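Local coordinates for protein cryptic loci regulator 2 (Schizosaccharomyces pombe 972h-, PDB 5IKJ) that acts upstream of histone deacetylases to promote transcriptional silencing at heterochromatic loci and is required for proper nucleosome positioning there, as part of the SHREC complex, at residues H66-L78 and E225-W238. Numbering follows the deposited sequence.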
loop_
_atom_site.group_PDB
_atom_site.type_symbol
_atom_site.label_atom_id
_atom_site.label_comp_id
_atom_site.label_asym_id
_atom_site.label_seq_id
_atom_site.Cartn_x
_atom_site.Cartn_y
_atom_site.Cartn_z
ATOM N N HIS A 66 -13.273 -1.123 -6.661
ATOM C CA HIS A 66 -12.896 -0.844 -5.281
ATOM C C HIS A 66 -12.427 -2.112 -4.579
ATOM O O HIS A 66 -11.339 -2.142 -3.995
ATOM C CB HIS A 66 -14.079 -0.224 -4.539
ATOM C CG HIS A 66 -13.694 0.561 -3.325
ATOM N ND1 HIS A 66 -14.594 1.345 -2.635
ATOM C CD2 HIS A 66 -12.513 0.683 -2.673
ATOM C CE1 HIS A 66 -13.985 1.918 -1.613
ATOM N NE2 HIS A 66 -12.721 1.534 -1.614
ATOM N N VAL A 67 -13.232 -3.175 -4.638
ATOM C CA VAL A 67 -12.897 -4.400 -3.918
ATOM C C VAL A 67 -11.668 -5.060 -4.526
ATOM O O VAL A 67 -10.792 -5.555 -3.807
ATOM C CB VAL A 67 -14.096 -5.366 -3.902
ATOM C CG1 VAL A 67 -13.828 -6.528 -2.952
ATOM C CG2 VAL A 67 -15.359 -4.642 -3.492
ATOM N N PHE A 68 -11.585 -5.085 -5.855
ATOM C CA PHE A 68 -10.467 -5.698 -6.555
ATOM C C PHE A 68 -9.453 -4.672 -7.042
ATOM O O PHE A 68 -8.682 -4.959 -7.964
ATOM C CB PHE A 68 -10.980 -6.536 -7.725
ATOM C CG PHE A 68 -11.971 -7.590 -7.321
ATOM C CD1 PHE A 68 -11.601 -8.610 -6.459
ATOM C CD2 PHE A 68 -13.271 -7.561 -7.799
ATOM C CE1 PHE A 68 -12.507 -9.579 -6.082
ATOM C CE2 PHE A 68 -14.182 -8.530 -7.425
ATOM C CZ PHE A 68 -13.799 -9.541 -6.565
ATOM N N GLY A 69 -9.437 -3.484 -6.441
ATOM C CA GLY A 69 -8.486 -2.457 -6.814
ATOM C C GLY A 69 -8.195 -1.501 -5.676
ATOM O O GLY A 69 -7.324 -1.764 -4.842
ATOM N N GLY A 70 -8.922 -0.391 -5.629
ATOM C CA GLY A 70 -8.720 0.613 -4.607
ATOM C C GLY A 70 -7.669 1.638 -5.002
ATOM O O GLY A 70 -6.809 1.403 -5.850
ATOM N N ALA A 71 -7.753 2.801 -4.360
ATOM C CA ALA A 71 -6.858 3.909 -4.665
ATOM C C ALA A 71 -5.404 3.461 -4.643
ATOM O O ALA A 71 -4.940 2.850 -3.675
ATOM C CB ALA A 71 -7.069 5.043 -3.661
ATOM N N GLY A 72 -4.688 3.770 -5.721
ATOM C CA GLY A 72 -3.261 3.543 -5.791
ATOM C C GLY A 72 -2.832 2.242 -6.432
ATOM O O GLY A 72 -1.624 1.988 -6.515
ATOM N N SER A 73 -3.768 1.413 -6.886
ATOM C CA SER A 73 -3.407 0.114 -7.438
ATOM C C SER A 73 -2.674 0.276 -8.763
ATOM O O SER A 73 -3.096 1.047 -9.631
ATOM C CB SER A 73 -4.651 -0.747 -7.639
ATOM O OG SER A 73 -4.295 -2.036 -8.112
ATOM N N THR A 74 -1.574 -0.462 -8.916
ATOM C CA THR A 74 -0.881 -0.583 -10.192
ATOM C C THR A 74 -0.918 -2.012 -10.716
ATOM O O THR A 74 -0.182 -2.337 -11.656
ATOM C CB THR A 74 0.570 -0.107 -10.067
ATOM O OG1 THR A 74 1.309 -1.018 -9.244
ATOM C CG2 THR A 74 0.629 1.288 -9.452
ATOM N N GLN A 75 -1.754 -2.873 -10.134
ATOM C CA GLN A 75 -1.817 -4.262 -10.580
ATOM C C GLN A 75 -2.240 -4.393 -12.036
ATOM O O GLN A 75 -1.710 -5.283 -12.724
ATOM C CB GLN A 75 -2.763 -5.057 -9.668
ATOM C CG GLN A 75 -2.319 -5.119 -8.215
ATOM C CD GLN A 75 -0.884 -5.578 -8.064
ATOM O OE1 GLN A 75 -0.481 -6.587 -8.643
ATOM N NE2 GLN A 75 -0.099 -4.828 -7.298
ATOM N N PRO A 76 -3.166 -3.586 -12.563
ATOM C CA PRO A 76 -3.453 -3.672 -14.003
ATOM C C PRO A 76 -2.229 -3.446 -14.870
ATOM O O PRO A 76 -2.148 -4.010 -15.968
ATOM C CB PRO A 76 -4.510 -2.579 -14.213
ATOM C CG PRO A 76 -5.160 -2.425 -12.884
ATOM C CD PRO A 76 -4.072 -2.648 -11.877
ATOM N N ILE A 77 -1.269 -2.641 -14.409
ATOM C CA ILE A 77 -0.054 -2.418 -15.185
ATOM C C ILE A 77 0.797 -3.681 -15.213
ATOM O O ILE A 77 1.345 -4.052 -16.258
ATOM C CB ILE A 77 0.728 -1.216 -14.622
ATOM C CG1 ILE A 77 -0.128 0.051 -14.715
ATOM C CG2 ILE A 77 2.043 -1.031 -15.376
ATOM C CD1 ILE A 77 0.512 1.290 -14.117
ATOM N N LEU A 78 0.925 -4.364 -14.072
ATOM C CA LEU A 78 1.670 -5.618 -14.055
ATOM C C LEU A 78 0.946 -6.693 -14.853
ATOM O O LEU A 78 1.585 -7.503 -15.535
ATOM C CB LEU A 78 1.896 -6.084 -12.614
ATOM C CG LEU A 78 2.705 -7.378 -12.468
ATOM C CD1 LEU A 78 4.126 -7.191 -12.988
ATOM C CD2 LEU A 78 2.727 -7.862 -11.025
ATOM N N GLU A 225 -5.966 2.713 1.509
ATOM C CA GLU A 225 -5.913 1.939 0.274
ATOM C C GLU A 225 -4.606 2.187 -0.469
ATOM O O GLU A 225 -3.963 1.248 -0.952
ATOM C CB GLU A 225 -7.110 2.283 -0.610
ATOM C CG GLU A 225 -8.450 1.929 0.007
ATOM C CD GLU A 225 -9.622 2.345 -0.857
ATOM O OE1 GLU A 225 -9.402 2.700 -2.034
ATOM O OE2 GLU A 225 -10.765 2.326 -0.357
ATOM N N ARG A 226 -4.186 3.438 -0.530
ATOM C CA ARG A 226 -2.945 3.762 -1.198
ATOM C C ARG A 226 -1.759 3.189 -0.435
ATOM O O ARG A 226 -0.798 2.745 -1.036
ATOM C CB ARG A 226 -2.807 5.271 -1.392
ATOM C CG ARG A 226 -3.780 5.834 -2.410
ATOM C CD ARG A 226 -3.391 7.218 -2.890
ATOM N NE ARG A 226 -3.295 8.170 -1.799
ATOM C CZ ARG A 226 -2.151 8.636 -1.326
ATOM N NH1 ARG A 226 -2.156 9.491 -0.325
ATOM N NH2 ARG A 226 -1.004 8.254 -1.856
ATOM N N MET A 227 -1.824 3.188 0.885
ATOM C CA MET A 227 -0.728 2.639 1.665
ATOM C C MET A 227 -0.571 1.160 1.364
ATOM O O MET A 227 0.533 0.677 1.185
ATOM C CB MET A 227 -0.942 2.835 3.153
ATOM C CG MET A 227 0.192 2.276 3.985
ATOM S SD MET A 227 0.027 2.679 5.715
ATOM C CE MET A 227 -1.553 1.940 6.068
ATOM N N PHE A 228 -1.683 0.443 1.310
ATOM C CA PHE A 228 -1.636 -0.981 0.996
ATOM C C PHE A 228 -0.920 -1.222 -0.325
ATOM O O PHE A 228 -0.052 -2.097 -0.429
ATOM C CB PHE A 228 -3.054 -1.555 0.945
ATOM C CG PHE A 228 -3.132 -2.916 0.315
ATOM C CD1 PHE A 228 -2.856 -4.054 1.053
ATOM C CD2 PHE A 228 -3.483 -3.058 -1.019
ATOM C CE1 PHE A 228 -2.925 -5.306 0.476
ATOM C CE2 PHE A 228 -3.553 -4.309 -1.602
ATOM C CZ PHE A 228 -3.274 -5.435 -0.854
ATOM N N HIS A 229 -1.269 -0.443 -1.351
ATOM C CA HIS A 229 -0.673 -0.645 -2.666
ATOM C C HIS A 229 0.761 -0.135 -2.721
ATOM O O HIS A 229 1.577 -0.671 -3.480
ATOM C CB HIS A 229 -1.533 0.026 -3.733
ATOM C CG HIS A 229 -2.769 -0.745 -4.068
ATOM N ND1 HIS A 229 -2.733 -1.953 -4.730
ATOM C CD2 HIS A 229 -4.076 -0.490 -3.824
ATOM C CE1 HIS A 229 -3.964 -2.408 -4.883
ATOM N NE2 HIS A 229 -4.799 -1.538 -4.344
ATOM N N GLU A 230 1.092 0.891 -1.935
ATOM C CA GLU A 230 2.493 1.276 -1.791
ATOM C C GLU A 230 3.295 0.146 -1.160
ATOM O O GLU A 230 4.427 -0.136 -1.573
ATOM C CB GLU A 230 2.609 2.548 -0.952
ATOM C CG GLU A 230 4.016 3.122 -0.889
ATOM C CD GLU A 230 4.118 4.315 0.039
ATOM O OE1 GLU A 230 3.067 4.920 0.349
ATOM O OE2 GLU A 230 5.246 4.648 0.461
ATOM N N CYS A 231 2.719 -0.512 -0.153
ATOM C CA CYS A 231 3.362 -1.665 0.463
ATOM C C CYS A 231 3.521 -2.799 -0.540
ATOM O O CYS A 231 4.616 -3.349 -0.712
ATOM C CB CYS A 231 2.531 -2.119 1.662
ATOM S SG CYS A 231 3.237 -3.474 2.588
ATOM N N LYS A 232 2.430 -3.162 -1.212
ATOM C CA LYS A 232 2.475 -4.244 -2.187
ATOM C C LYS A 232 3.511 -3.966 -3.269
ATOM O O LYS A 232 4.248 -4.869 -3.681
ATOM C CB LYS A 232 1.090 -4.439 -2.802
ATOM C CG LYS A 232 0.911 -5.740 -3.563
ATOM C CD LYS A 232 -0.530 -5.903 -4.025
ATOM C CE LYS A 232 -0.718 -7.134 -4.899
ATOM N NZ LYS A 232 -0.519 -8.408 -4.151
ATOM N N ASP A 233 3.588 -2.719 -3.739
ATOM C CA ASP A 233 4.548 -2.392 -4.787
ATOM C C ASP A 233 5.980 -2.465 -4.273
ATOM O O ASP A 233 6.878 -2.919 -4.990
ATOM C CB ASP A 233 4.252 -1.004 -5.358
ATOM C CG ASP A 233 2.929 -0.948 -6.100
ATOM O OD1 ASP A 233 2.380 -2.021 -6.426
ATOM O OD2 ASP A 233 2.442 0.172 -6.362
ATOM N N ASP A 234 6.212 -2.035 -3.030
ATOM C CA ASP A 234 7.562 -2.043 -2.475
ATOM C C ASP A 234 8.042 -3.444 -2.112
ATOM O O ASP A 234 9.246 -3.636 -1.908
ATOM C CB ASP A 234 7.625 -1.145 -1.238
ATOM C CG ASP A 234 7.707 0.329 -1.589
ATOM O OD1 ASP A 234 7.556 0.672 -2.781
ATOM O OD2 ASP A 234 7.919 1.148 -0.670
ATOM N N THR A 235 7.138 -4.422 -2.017
ATOM C CA THR A 235 7.513 -5.774 -1.627
ATOM C C THR A 235 7.078 -6.853 -2.609
ATOM O O THR A 235 7.568 -7.982 -2.500
ATOM C CB THR A 235 6.931 -6.118 -0.246
ATOM O OG1 THR A 235 5.502 -6.157 -0.321
ATOM C CG2 THR A 235 7.352 -5.085 0.793
ATOM N N TYR A 236 6.189 -6.552 -3.557
ATOM C CA TYR A 236 5.667 -7.570 -4.460
ATOM C C TYR A 236 5.708 -7.117 -5.916
ATOM O O TYR A 236 6.257 -7.819 -6.770
ATOM C CB TYR A 236 4.237 -7.941 -4.054
ATOM C CG TYR A 236 3.509 -8.824 -5.041
ATOM C CD1 TYR A 236 3.681 -10.202 -5.032
ATOM C CD2 TYR A 236 2.635 -8.281 -5.972
ATOM C CE1 TYR A 236 3.013 -11.011 -5.929
ATOM C CE2 TYR A 236 1.963 -9.082 -6.874
ATOM C CZ TYR A 236 2.155 -10.445 -6.848
ATOM O OH TYR A 236 1.484 -11.243 -7.745
ATOM N N THR A 237 5.141 -5.945 -6.211
ATOM C CA THR A 237 4.949 -5.542 -7.602
ATOM C C THR A 237 6.227 -4.970 -8.209
ATOM O O THR A 237 6.727 -5.474 -9.221
ATOM C CB THR A 237 3.812 -4.521 -7.696
ATOM O OG1 THR A 237 2.806 -4.832 -6.722
ATOM C CG2 THR A 237 3.188 -4.550 -9.080
ATOM N N TRP A 238 6.766 -3.912 -7.608
ATOM C CA TRP A 238 7.975 -3.250 -8.102
ATOM C C TRP A 238 8.968 -3.096 -6.957
ATOM O O TRP A 238 9.344 -1.981 -6.582
ATOM C CB TRP A 238 7.626 -1.896 -8.718
ATOM C CG TRP A 238 6.352 -1.905 -9.509
ATOM C CD1 TRP A 238 5.147 -1.394 -9.125
ATOM C CD2 TRP A 238 6.155 -2.458 -10.816
ATOM N NE1 TRP A 238 4.211 -1.591 -10.112
ATOM C CE2 TRP A 238 4.805 -2.242 -11.162
ATOM C CE3 TRP A 238 6.988 -3.114 -11.727
ATOM C CZ2 TRP A 238 4.269 -2.659 -12.378
ATOM C CZ3 TRP A 238 6.454 -3.526 -12.936
ATOM C CH2 TRP A 238 5.108 -3.297 -13.250
HETATM O O HOH W 1 0.726 2.218 -5.587
#
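Leu78 splits its two methyls between Trp238 and Thr237: CD1 lies 4.0 Å from Trp238 CH2, while CD2 packs against Thr237 CG2. Ile77 CG2 adds a contact to Trp238 CZ2, and Leu266 of strand 255-266 touches both Ile77 and Trp238. Beside this patch Gln75, bent at chi2 (-52°), fits as a knob among Lys232, Asp233, Tyr236 and Thr237. Its NE2 donates to Thr237 OG1 at 3.0 Å, with the acceptor in the amide plane, and Thr237 OG1 in turn bonds the anti lone pair of Asp233 OD1. Farther along, the imidazole of His229 is sandwiched: Ser73 CB makes a CH-pi contact 3.5 Å from the ring centroid, and Phe228 CD2 covers the opposite face. The segment 66-78 here links helix 50-67 to helix 75-82 through a type II beta turn, Gly70 to Ser73, laid over residues 225-229 of helix 214-237, two turns or more before its C-terminal end; positive phi at Gly70 and Gly72 suits glycine. In the plane of its ring, His229 NE2 donates to Gly69 O at 2.6 Å, from above the carbonyl plane. Trp238 NE1 donates to Thr74 OG1 (3.1 Å, 158°). A water bridges Gly72 O and Asp233 OD2. At the far end the Glu225 carboxylate accepts twice, OE1 from Ala71 N at 2.9 Å and OE2 from His66 NE2 at a very short 2.5 Å; Gln221 also bonds OE2, and Tyr191 stacks on the His66 ring.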